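Local coordinates for protein C-type lectin domain family 4 member F (PDB 6JJJ) that serves as a Kupffer cell membrane receptor with affinity for galactose and fucose, here seen as its extracellular C-type lectin part, and could take part in endocytosis, at residues A[58-63]-A[145-150]. Residues are numbered along the deposited sequence; the frame is centred on the assembly and turned at random.
Sequences HLASVT and PWVCKK
His58 and Lys149 pair antiparallel through two backbone hydrogen bonds, His58 N to Lys149 O and Lys149 N to His58 O (2.6 Å), and a third, from Ala60 N to Val147 O (2.8 Å), carries the ladder just past the short strand 58-59. Beyond Ala60 the chain of 58-63 turns away from strand 147-151, the touching parts running 84° apart end to end. Between these bonds Leu59 faces Cys148 as a non-hydrogen-bonded pair, with their CA atoms 4.3 Å apart.

Leu59 reaches back with one branch: CD2 rests on Trp146 CB at 3.7 Å, the two side chains crossing at about a right angle. Further along, Ala60 CB meets Val147 CG1 at 3.7 Å; a chi1 of 53° swings CG1 onto the alanine methyl, with CG2 a little farther from it. Lys149 lies over the bend of the other segment. Its CB packs on Ala60 CA, and a bend at chi3 (85°) brings CE past Ser61 N and leaves NZ 3.6 Å from Ser61 O. The ammonium's salt bridge, however, is to Glu67, and Ser61 OG hydrogen-bonds to Asp97.

Cys148 points its sulfur away from 58-63, into the disulfide with Cys52 of helix 45-54, and SG also sits in plane at the edge of the Trp146 ring. In this C-type lectin fold, strand 58-59 is an outermost strand, within this chain, of the antiparallel sheet, next to 147-151. Backbone bonds set the pairing, and the flanking apolar contacts are small; the disulfide and the Lys149–Glu67 bridge extend the attachment to helices 45-54 and 65-75, tying the strand near the C-terminal end of the domain to both.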
loop_
_atom_site.group_PDB
_atom_site.type_symbol
_atom_site.label_atom_id
_atom_site.label_comp_id
_atom_site.label_asym_id
_atom_site.label_seq_id
_atom_site.Cartn_x
_atom_site.Cartn_y
_atom_site.Cartn_z
ATOM N N HIS A 58 -10.420 -13.646 -10.609
ATOM C CA HIS A 58 -11.622 -14.465 -10.554
ATOM C C HIS A 58 -12.124 -14.495 -9.118
ATOM O O HIS A 58 -11.394 -14.173 -8.177
ATOM C CB HIS A 58 -11.362 -15.893 -11.058
ATOM C CG HIS A 58 -11.138 -15.979 -12.536
ATOM N ND1 HIS A 58 -10.265 -16.878 -13.110
ATOM C CD2 HIS A 58 -11.685 -15.282 -13.560
ATOM C CE1 HIS A 58 -10.281 -16.729 -14.422
ATOM N NE2 HIS A 58 -11.134 -15.766 -14.721
ATOM N N LEU A 59 -13.384 -14.888 -8.958
ATOM C CA LEU A 59 -13.968 -15.008 -7.628
ATOM C C LEU A 59 -13.179 -16.017 -6.802
ATOM O O LEU A 59 -12.926 -17.139 -7.250
ATOM C CB LEU A 59 -15.429 -15.431 -7.738
ATOM C CG LEU A 59 -16.367 -14.375 -8.326
ATOM C CD1 LEU A 59 -17.711 -14.987 -8.698
ATOM C CD2 LEU A 59 -16.558 -13.219 -7.357
ATOM N N ALA A 60 -12.798 -15.608 -5.592
ATOM C CA ALA A 60 -11.836 -16.357 -4.794
ATOM C C ALA A 60 -12.195 -17.835 -4.715
ATOM O O ALA A 60 -13.366 -18.222 -4.773
ATOM C CB ALA A 60 -11.758 -15.765 -3.384
ATOM N N SER A 61 -11.159 -18.658 -4.558
ATOM C CA SER A 61 -11.272 -20.097 -4.353
ATOM C C SER A 61 -10.690 -20.454 -2.988
ATOM O O SER A 61 -10.257 -19.583 -2.229
ATOM C CB SER A 61 -10.548 -20.863 -5.465
ATOM O OG SER A 61 -10.880 -20.345 -6.742
ATOM N N VAL A 62 -10.662 -21.750 -2.679
ATOM C CA VAL A 62 -10.052 -22.244 -1.446
ATOM C C VAL A 62 -9.195 -23.464 -1.779
ATOM O O VAL A 62 -9.697 -24.590 -1.859
ATOM C CB VAL A 62 -11.094 -22.574 -0.367
ATOM C CG1 VAL A 62 -11.779 -21.302 0.122
ATOM C CG2 VAL A 62 -12.128 -23.561 -0.896
ATOM N N THR A 63 -7.893 -23.247 -1.963
ATOM C CA THR A 63 -6.963 -24.366 -2.051
ATOM C C THR A 63 -6.671 -24.980 -0.687
ATOM O O THR A 63 -6.268 -26.145 -0.617
ATOM C CB THR A 63 -5.650 -23.921 -2.702
ATOM O OG1 THR A 63 -4.754 -25.037 -2.795
ATOM C CG2 THR A 63 -4.990 -22.810 -1.895
ATOM N N PRO A 145 -22.266 -8.782 -2.141
ATOM C CA PRO A 145 -20.869 -8.419 -2.434
ATOM C C PRO A 145 -20.063 -9.667 -2.761
ATOM O O PRO A 145 -20.619 -10.770 -2.782
ATOM C CB PRO A 145 -20.395 -7.737 -1.145
ATOM C CG PRO A 145 -21.285 -8.297 -0.074
ATOM C CD PRO A 145 -22.618 -8.596 -0.721
ATOM N N TRP A 146 -18.765 -9.523 -3.010
ATOM C CA TRP A 146 -17.971 -10.646 -3.489
ATOM C C TRP A 146 -16.512 -10.461 -3.093
ATOM O O TRP A 146 -16.130 -9.459 -2.486
ATOM C CB TRP A 146 -18.078 -10.783 -5.008
ATOM C CG TRP A 146 -17.473 -9.612 -5.730
ATOM C CD1 TRP A 146 -16.183 -9.491 -6.157
ATOM C CD2 TRP A 146 -18.131 -8.395 -6.095
ATOM N NE1 TRP A 146 -16.000 -8.276 -6.773
ATOM C CE2 TRP A 146 -17.182 -7.585 -6.746
ATOM C CE3 TRP A 146 -19.434 -7.911 -5.935
ATOM C CZ2 TRP A 146 -17.493 -6.320 -7.238
ATOM C CZ3 TRP A 146 -19.742 -6.657 -6.426
ATOM C CH2 TRP A 146 -18.776 -5.874 -7.068
ATOM N N VAL A 147 -15.692 -11.446 -3.451
ATOM C CA VAL A 147 -14.249 -11.387 -3.243
ATOM C C VAL A 147 -13.552 -11.945 -4.478
ATOM O O VAL A 147 -13.855 -13.058 -4.922
ATOM C CB VAL A 147 -13.837 -12.156 -1.970
ATOM C CG1 VAL A 147 -14.391 -13.574 -2.005
ATOM C CG2 VAL A 147 -12.329 -12.152 -1.808
ATOM N N CYS A 148 -12.609 -11.180 -5.021
ATOM C CA CYS A 148 -11.789 -11.616 -6.143
ATOM C C CYS A 148 -10.446 -12.132 -5.642
ATOM O O CYS A 148 -9.965 -11.725 -4.581
ATOM C CB CYS A 148 -11.544 -10.473 -7.135
ATOM S SG CYS A 148 -13.002 -9.571 -7.731
ATOM N N LYS A 149 -9.832 -13.025 -6.421
ATOM C CA LYS A 149 -8.493 -13.522 -6.122
ATOM C C LYS A 149 -7.599 -13.372 -7.345
ATOM O O LYS A 149 -8.034 -13.595 -8.479
ATOM C CB LYS A 149 -8.509 -14.994 -5.671
ATOM C CG LYS A 149 -7.121 -15.545 -5.343
ATOM C CD LYS A 149 -7.172 -16.727 -4.383
ATOM C CE LYS A 149 -7.411 -18.046 -5.105
ATOM N NZ LYS A 149 -7.300 -19.210 -4.176
ATOM N N LYS A 150 -6.340 -13.018 -7.102
ATOM C CA LYS A 150 -5.381 -12.748 -8.162
ATOM C C LYS A 150 -4.046 -13.380 -7.811
ATOM O O LYS A 150 -3.631 -13.371 -6.649
ATOM C CB LYS A 150 -5.211 -11.241 -8.381
ATOM C CG LYS A 150 -4.185 -10.880 -9.439
ATOM C CD LYS A 150 -4.090 -9.370 -9.627
ATOM C CE LYS A 150 -5.229 -8.832 -10.486
ATOM N NZ LYS A 150 -4.824 -8.708 -11.919
#